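Local coordinates for mandelate racemase/muconate lactonizing protein (Thermobispora bispora, PDB 3VC5) that probably catalyses the magnesium-dependent dehydration of D-glucarate to 5-dehydro-4-deoxy-D-glucarate, as a member of the mandelate racemase/muconate lactonizing enzyme family, at residues I25-V30 and E57-E62; V252-D257 and A277-M282. All blocks are in the same frame, centred on the assembly; numbering follows the deposited sequence.

Contact 1. Residues I25-V30 and E57-E62; sequences IREVRV and EVVTDE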
loop_
_atom_site.group_PDB
_atom_site.type_symbol
_atom_site.label_atom_id
_atom_site.label_comp_id
_atom_site.label_asym_id
_atom_site.label_seq_id
_atom_site.Cartn_x
_atom_site.Cartn_y
_atom_site.Cartn_z
ATOM N N ILE A 25 -6.946 16.399 -18.039
ATOM C CA ILE A 25 -7.109 15.569 -19.211
ATOM C C ILE A 25 -7.990 16.311 -20.224
ATOM O O ILE A 25 -9.088 16.745 -19.896
ATOM C CB ILE A 25 -7.760 14.227 -18.816
ATOM C CG1 ILE A 25 -6.807 13.405 -17.952
ATOM C CG2 ILE A 25 -8.228 13.446 -20.037
ATOM C CD1 ILE A 25 -7.525 12.218 -17.258
ATOM N N ARG A 26 -7.490 16.447 -21.454
ATOM C CA ARG A 26 -8.229 17.053 -22.564
ATOM C C ARG A 26 -8.971 15.984 -23.361
ATOM O O ARG A 26 -10.144 16.165 -23.737
ATOM C CB ARG A 26 -7.284 17.812 -23.513
ATOM C CG ARG A 26 -8.020 18.596 -24.611
ATOM C CD ARG A 26 -7.213 18.677 -25.911
ATOM N NE ARG A 26 -5.816 19.048 -25.687
ATOM C CZ ARG A 26 -4.799 18.666 -26.463
ATOM N NH1 ARG A 26 -3.563 19.058 -26.178
ATOM N NH2 ARG A 26 -5.012 17.887 -27.519
ATOM N N GLU A 27 -8.296 14.860 -23.625
ATOM C CA GLU A 27 -8.917 13.806 -24.432
ATOM C C GLU A 27 -8.275 12.460 -24.106
ATOM O O GLU A 27 -7.139 12.400 -23.601
ATOM C CB GLU A 27 -8.875 14.114 -25.943
ATOM C CG GLU A 27 -7.566 13.791 -26.604
ATOM C CD GLU A 27 -7.531 14.113 -28.102
ATOM O OE1 GLU A 27 -7.924 13.261 -28.939
ATOM O OE2 GLU A 27 -7.077 15.218 -28.443
ATOM N N VAL A 28 -9.006 11.382 -24.376
ATOM C CA VAL A 28 -8.500 10.039 -24.108
ATOM C C VAL A 28 -8.823 9.219 -25.348
ATOM O O VAL A 28 -9.997 9.072 -25.721
ATOM C CB VAL A 28 -9.138 9.409 -22.850
ATOM C CG1 VAL A 28 -8.522 8.018 -22.602
ATOM C CG2 VAL A 28 -8.907 10.316 -21.630
ATOM N N ARG A 29 -7.776 8.764 -26.033
ATOM C CA ARG A 29 -7.937 8.025 -27.272
ATOM C C ARG A 29 -7.907 6.550 -26.948
ATOM O O ARG A 29 -7.020 6.095 -26.227
ATOM C CB ARG A 29 -6.775 8.368 -28.202
ATOM C CG ARG A 29 -6.680 9.867 -28.466
ATOM C CD ARG A 29 -5.306 10.235 -29.101
ATOM N NE ARG A 29 -5.240 11.676 -29.361
ATOM C CZ ARG A 29 -4.118 12.359 -29.574
ATOM N NH1 ARG A 29 -2.931 11.752 -29.508
ATOM N NH2 ARG A 29 -4.181 13.669 -29.822
ATOM N N VAL A 30 -8.883 5.814 -27.461
ATOM C CA VAL A 30 -8.996 4.394 -27.176
ATOM C C VAL A 30 -8.964 3.628 -28.484
ATOM O O VAL A 30 -9.798 3.862 -29.352
ATOM C CB VAL A 30 -10.315 4.078 -26.412
ATOM C CG1 VAL A 30 -10.421 2.550 -26.194
ATOM C CG2 VAL A 30 -10.372 4.838 -25.082
ATOM N N GLU A 57 -4.500 6.277 -24.891
ATOM C CA GLU A 57 -3.585 7.401 -24.848
ATOM C C GLU A 57 -4.287 8.595 -24.237
ATOM O O GLU A 57 -5.294 9.074 -24.791
ATOM C CB GLU A 57 -3.056 7.746 -26.260
ATOM C CG GLU A 57 -1.998 8.864 -26.219
ATOM C CD GLU A 57 -1.397 9.191 -27.575
ATOM O OE1 GLU A 57 -2.113 9.081 -28.610
ATOM O OE2 GLU A 57 -0.200 9.577 -27.601
ATOM N N VAL A 58 -3.773 9.063 -23.095
ATOM C CA VAL A 58 -4.351 10.194 -22.387
ATOM C C VAL A 58 -3.568 11.419 -22.802
ATOM O O VAL A 58 -2.337 11.381 -22.835
ATOM C CB VAL A 58 -4.265 9.991 -20.822
ATOM C CG1 VAL A 58 -4.696 11.281 -20.093
ATOM C CG2 VAL A 58 -5.141 8.802 -20.396
ATOM N N VAL A 59 -4.275 12.505 -23.115
ATOM C CA VAL A 59 -3.639 13.745 -23.550
ATOM C C VAL A 59 -4.111 14.879 -22.640
ATOM O O VAL A 59 -5.316 15.088 -22.476
ATOM C CB VAL A 59 -4.005 14.107 -25.001
ATOM C CG1 VAL A 59 -3.125 15.252 -25.501
ATOM C CG2 VAL A 59 -3.869 12.869 -25.930
ATOM N N THR A 60 -3.165 15.594 -22.050
ATOM C CA THR A 60 -3.486 16.748 -21.216
ATOM C C THR A 60 -3.759 18.002 -22.034
ATOM O O THR A 60 -3.468 18.072 -23.253
ATOM C CB THR A 60 -2.356 17.062 -20.208
ATOM O OG1 THR A 60 -1.226 17.604 -20.905
ATOM C CG2 THR A 60 -1.929 15.788 -19.450
ATOM N N ASP A 61 -4.292 19.006 -21.343
ATOM C CA ASP A 61 -4.601 20.290 -21.975
ATOM C C ASP A 61 -3.368 20.890 -22.638
ATOM O O ASP A 61 -3.471 21.582 -23.650
ATOM C CB ASP A 61 -5.160 21.266 -20.947
ATOM C CG ASP A 61 -6.649 21.085 -20.703
ATOM O OD1 ASP A 61 -7.351 20.509 -21.561
ATOM O OD2 ASP A 61 -7.130 21.545 -19.645
ATOM N N GLU A 62 -2.197 20.634 -22.075
ATOM C CA GLU A 62 -0.972 21.171 -22.639
ATOM C C GLU A 62 -0.258 20.203 -23.598
ATOM O O GLU A 62 0.847 20.486 -24.065
ATOM C CB GLU A 62 -0.046 21.625 -21.516
ATOM C CG GLU A 62 -0.779 22.431 -20.453
ATOM C CD GLU A 62 -0.062 23.717 -20.104
ATOM O OE1 GLU A 62 -0.455 24.777 -20.636
ATOM O OE2 GLU A 62 0.900 23.672 -19.309
HETATM O O HOH W 1 -9.850 19.597 -20.039
#

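Contact 2. Residues V252-D257 and A277-M282; sequences VGRALD and AAEVPM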
loop_
_atom_site.group_PDB
_atom_site.type_symbol
_atom_site.label_atom_id
_atom_site.label_comp_id
_atom_site.label_asym_id
_atom_site.label_seq_id
_atom_site.Cartn_x
_atom_site.Cartn_y
_atom_site.Cartn_z
ATOM N N VAL A 252 1.582 -35.310 -7.678
ATOM C CA VAL A 252 2.566 -34.642 -8.540
ATOM C C VAL A 252 3.544 -33.766 -7.752
ATOM O O VAL A 252 4.762 -33.810 -7.997
ATOM C CB VAL A 252 1.896 -33.823 -9.658
ATOM C CG1 VAL A 252 2.935 -32.957 -10.407
ATOM C CG2 VAL A 252 1.182 -34.766 -10.627
ATOM N N GLY A 253 3.020 -32.951 -6.832
ATOM C CA GLY A 253 3.865 -32.125 -5.971
ATOM C C GLY A 253 4.909 -32.961 -5.239
ATOM O O GLY A 253 6.088 -32.606 -5.174
ATOM N N ARG A 254 4.482 -34.075 -4.661
ATOM C CA ARG A 254 5.426 -34.965 -3.983
ATOM C C ARG A 254 6.447 -35.559 -4.951
ATOM O O ARG A 254 7.641 -35.635 -4.640
ATOM C CB ARG A 254 4.684 -36.062 -3.230
ATOM C CG ARG A 254 3.999 -35.548 -1.975
ATOM C CD ARG A 254 3.165 -36.613 -1.313
ATOM N NE ARG A 254 2.478 -36.070 -0.146
ATOM C CZ ARG A 254 1.815 -36.804 0.743
ATOM N NH1 ARG A 254 1.752 -38.122 0.600
ATOM N NH2 ARG A 254 1.219 -36.219 1.775
ATOM N N ALA A 255 5.992 -35.961 -6.133
ATOM C CA ALA A 255 6.926 -36.475 -7.135
ATOM C C ALA A 255 7.965 -35.435 -7.556
ATOM O O ALA A 255 9.080 -35.803 -7.925
ATOM C CB ALA A 255 6.180 -37.014 -8.357
ATOM N N LEU A 256 7.615 -34.148 -7.494
ATOM C CA LEU A 256 8.525 -33.078 -7.925
ATOM C C LEU A 256 9.267 -32.404 -6.744
ATOM O O LEU A 256 9.734 -31.260 -6.851
ATOM C CB LEU A 256 7.762 -32.044 -8.771
ATOM C CG LEU A 256 7.252 -32.631 -10.088
ATOM C CD1 LEU A 256 6.430 -31.587 -10.809
ATOM C CD2 LEU A 256 8.422 -33.106 -10.966
ATOM N N ASP A 257 9.381 -33.114 -5.623
ATOM C CA ASP A 257 10.035 -32.585 -4.428
ATOM C C ASP A 257 11.429 -32.086 -4.808
ATOM O O ASP A 257 12.183 -32.813 -5.435
ATOM C CB ASP A 257 10.150 -33.696 -3.364
ATOM C CG ASP A 257 10.628 -33.186 -2.000
ATOM O OD1 ASP A 257 11.102 -32.034 -1.874
ATOM O OD2 ASP A 257 10.532 -33.964 -1.033
ATOM N N ALA A 277 -1.665 -27.564 -0.569
ATOM C CA ALA A 277 -0.485 -26.865 -0.069
ATOM C C ALA A 277 0.066 -27.510 1.199
ATOM O O ALA A 277 1.277 -27.532 1.435
ATOM C CB ALA A 277 -0.789 -25.398 0.177
ATOM N N ALA A 278 -0.839 -28.021 2.023
ATOM C CA ALA A 278 -0.484 -28.638 3.292
ATOM C C ALA A 278 0.237 -29.971 3.100
ATOM O O ALA A 278 0.861 -30.494 4.041
ATOM C CB ALA A 278 -1.748 -28.831 4.144
ATOM N N GLU A 279 0.156 -30.531 1.893
ATOM C CA GLU A 279 0.655 -31.916 1.664
ATOM C C GLU A 279 1.747 -32.035 0.580
ATOM O O GLU A 279 2.177 -33.151 0.229
ATOM C CB GLU A 279 -0.506 -32.842 1.321
ATOM C CG GLU A 279 -1.504 -32.993 2.465
ATOM C CD GLU A 279 -0.906 -33.715 3.658
ATOM O OE1 GLU A 279 0.223 -34.250 3.537
ATOM O OE2 GLU A 279 -1.561 -33.750 4.723
ATOM N N VAL A 280 2.196 -30.894 0.054
ATOM C CA VAL A 280 3.287 -30.883 -0.944
ATOM C C VAL A 280 4.472 -30.079 -0.432
ATOM O O VAL A 280 4.299 -29.185 0.398
ATOM C CB VAL A 280 2.824 -30.380 -2.330
ATOM C CG1 VAL A 280 1.682 -31.251 -2.865
ATOM C CG2 VAL A 280 2.388 -28.914 -2.263
ATOM N N PRO A 281 5.690 -30.419 -0.900
ATOM C CA PRO A 281 6.890 -29.806 -0.295
ATOM C C PRO A 281 7.280 -28.430 -0.814
ATOM O O PRO A 281 8.088 -27.743 -0.172
ATOM C CB PRO A 281 8.002 -30.802 -0.625
ATOM C CG PRO A 281 7.496 -31.528 -1.859
ATOM C CD PRO A 281 6.012 -31.613 -1.707
ATOM N N MET A 282 6.727 -28.024 -1.953
ATOM C CA MET A 282 7.026 -26.702 -2.482
ATOM C C MET A 282 5.822 -25.770 -2.258
ATOM O O MET A 282 4.698 -26.247 -2.109
ATOM C CB MET A 282 7.381 -26.785 -3.975
ATOM C CG MET A 282 6.208 -27.081 -4.891
ATOM S SD MET A 282 5.704 -28.823 -4.871
ATOM C CE MET A 282 7.218 -29.673 -5.344
#

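Contact 1. Residues I25-V30 and E57-E62
Arg29 and Glu57 meet because their first torsions turn both chains along the same flank of the sheet: Arg29 CG stands anti to its carbonyl carbon (chi1 -57°) and Glu57 CG anti to its own backbone N (chi1 -175°). Both chains then run extended, side by side, and Arg29 NH1 bonds Glu57 OE1 at 2.9 Å, the oxygen lying in the guanidinium plane but met from above the carboxylate plane. Arg29 NE reaches Glu27 OE1 at 3.1 Å in the same manner, while Val59 CG2 sits over the centre of the guanidinium, 3.7 Å from CZ of Arg29. Arg26, bent at chi2 and chi3, lays its guanidinium over Val59 CG1 and completes the charge network through a long NH2 to OE2 contact with Glu27. Beneath these chains strands 25-30 and 57-60 pair antiparallel in the sheet of strands 25-36, 50-60 and 65-71, part of the N-terminal mandelate racemase/muconate lactonizing domain. The register slips by one residue where Arg26 N and Glu27 N both bond Val59 O, at 2.8 and 3.2 Å, a classic beta bulge. On the face of Val28 and Val58, against which helix 123-146 packs, Val58 CG1 lies 3.7 Å from Ile25 CG1. A water donates to Ile25 O and Asp61 OD1 beyond the bulge. Glu57 OE2 has a second cationic partner in Arg403, so its carboxylate is shared between two arginines. With Glu27 between Arg26 and Arg29 as well, acids and bases interleave on this face, which would probably keep all four residues ionised and hold the Arg29 guanidinium flat against Val59.

Contact 2. Residues V252-D257 and A277-M282
Met282 and Gly253 form the tight half of this contact, and Arg254 with Glu279 the looser, solvent-facing half. On the buried side Met282 CG lies between its backbone N and carbonyl carbon (chi1 72°), and two further bends fold the thioether back under the last turn of helix 246-255. Met282 CE comes 3.1 Å from Gly253 O and 3.3 Å from Leu256 O, close against two carbonyls at the helix end. Val280 CG1 lies 3.9 Å from Gly253 CA, so the loop packs directly on helix backbone where Gly253 has no side chain. Were Met282 an alanine, the space under the two carbonyls would probably be left unfilled and Leu256 CB would lose its apolar neighbour CE. Pro281 marks the passage to the surface: its CD rests 3.6 Å from Gly253 O, and the Pro281 ring lies across the exposed Asp257 side chain, its CG 3.5 Å from Asp257 CG. Farther out the contact is polar. Arg254 extends alongside Glu279 and directs NE at Glu279 O, 3.0 Å away and nearly straight (169° at the hydrogen), with the oxygen in the guanidinium plane. Arg254 NH2 adds a salt bridge to Glu279 OE1 at 2.8 Å, but its hydrogen bond is weak and strongly bent, and the two flat groups are turned 64° apart. Leu256 also packs on Ile224 of helix 217-230. Here the C-terminal end of one outer helix meets the loop from the next helix, 270-277, into strand 284-286, an alpha-beta connection typical of the beta/alpha barrel domain of the enolase superfamily.

Overall arrangement
From the N terminus, strand 25-36 runs out and strand 50-60 returns beside it, so contact 1 closes a mostly beta excursion within the N-terminal domain. Strand 65-71 then joins as third strand of that sheet, and helix 123-146 covers part of one face. Only after the chain has entered the barrel domain does contact 2 open: it leaves helix 246-255, passes through strand 262-264 and helix 270-277, and closes just before strand 284-286. The two loops are consecutive, neither nested nor crossed. The centres of contact 1 and contact 2 are 50 Å apart, on opposite sides of the chain's centre; contact 1 joins neighbouring strands, contact 2 a barrel helix and the loop following the next.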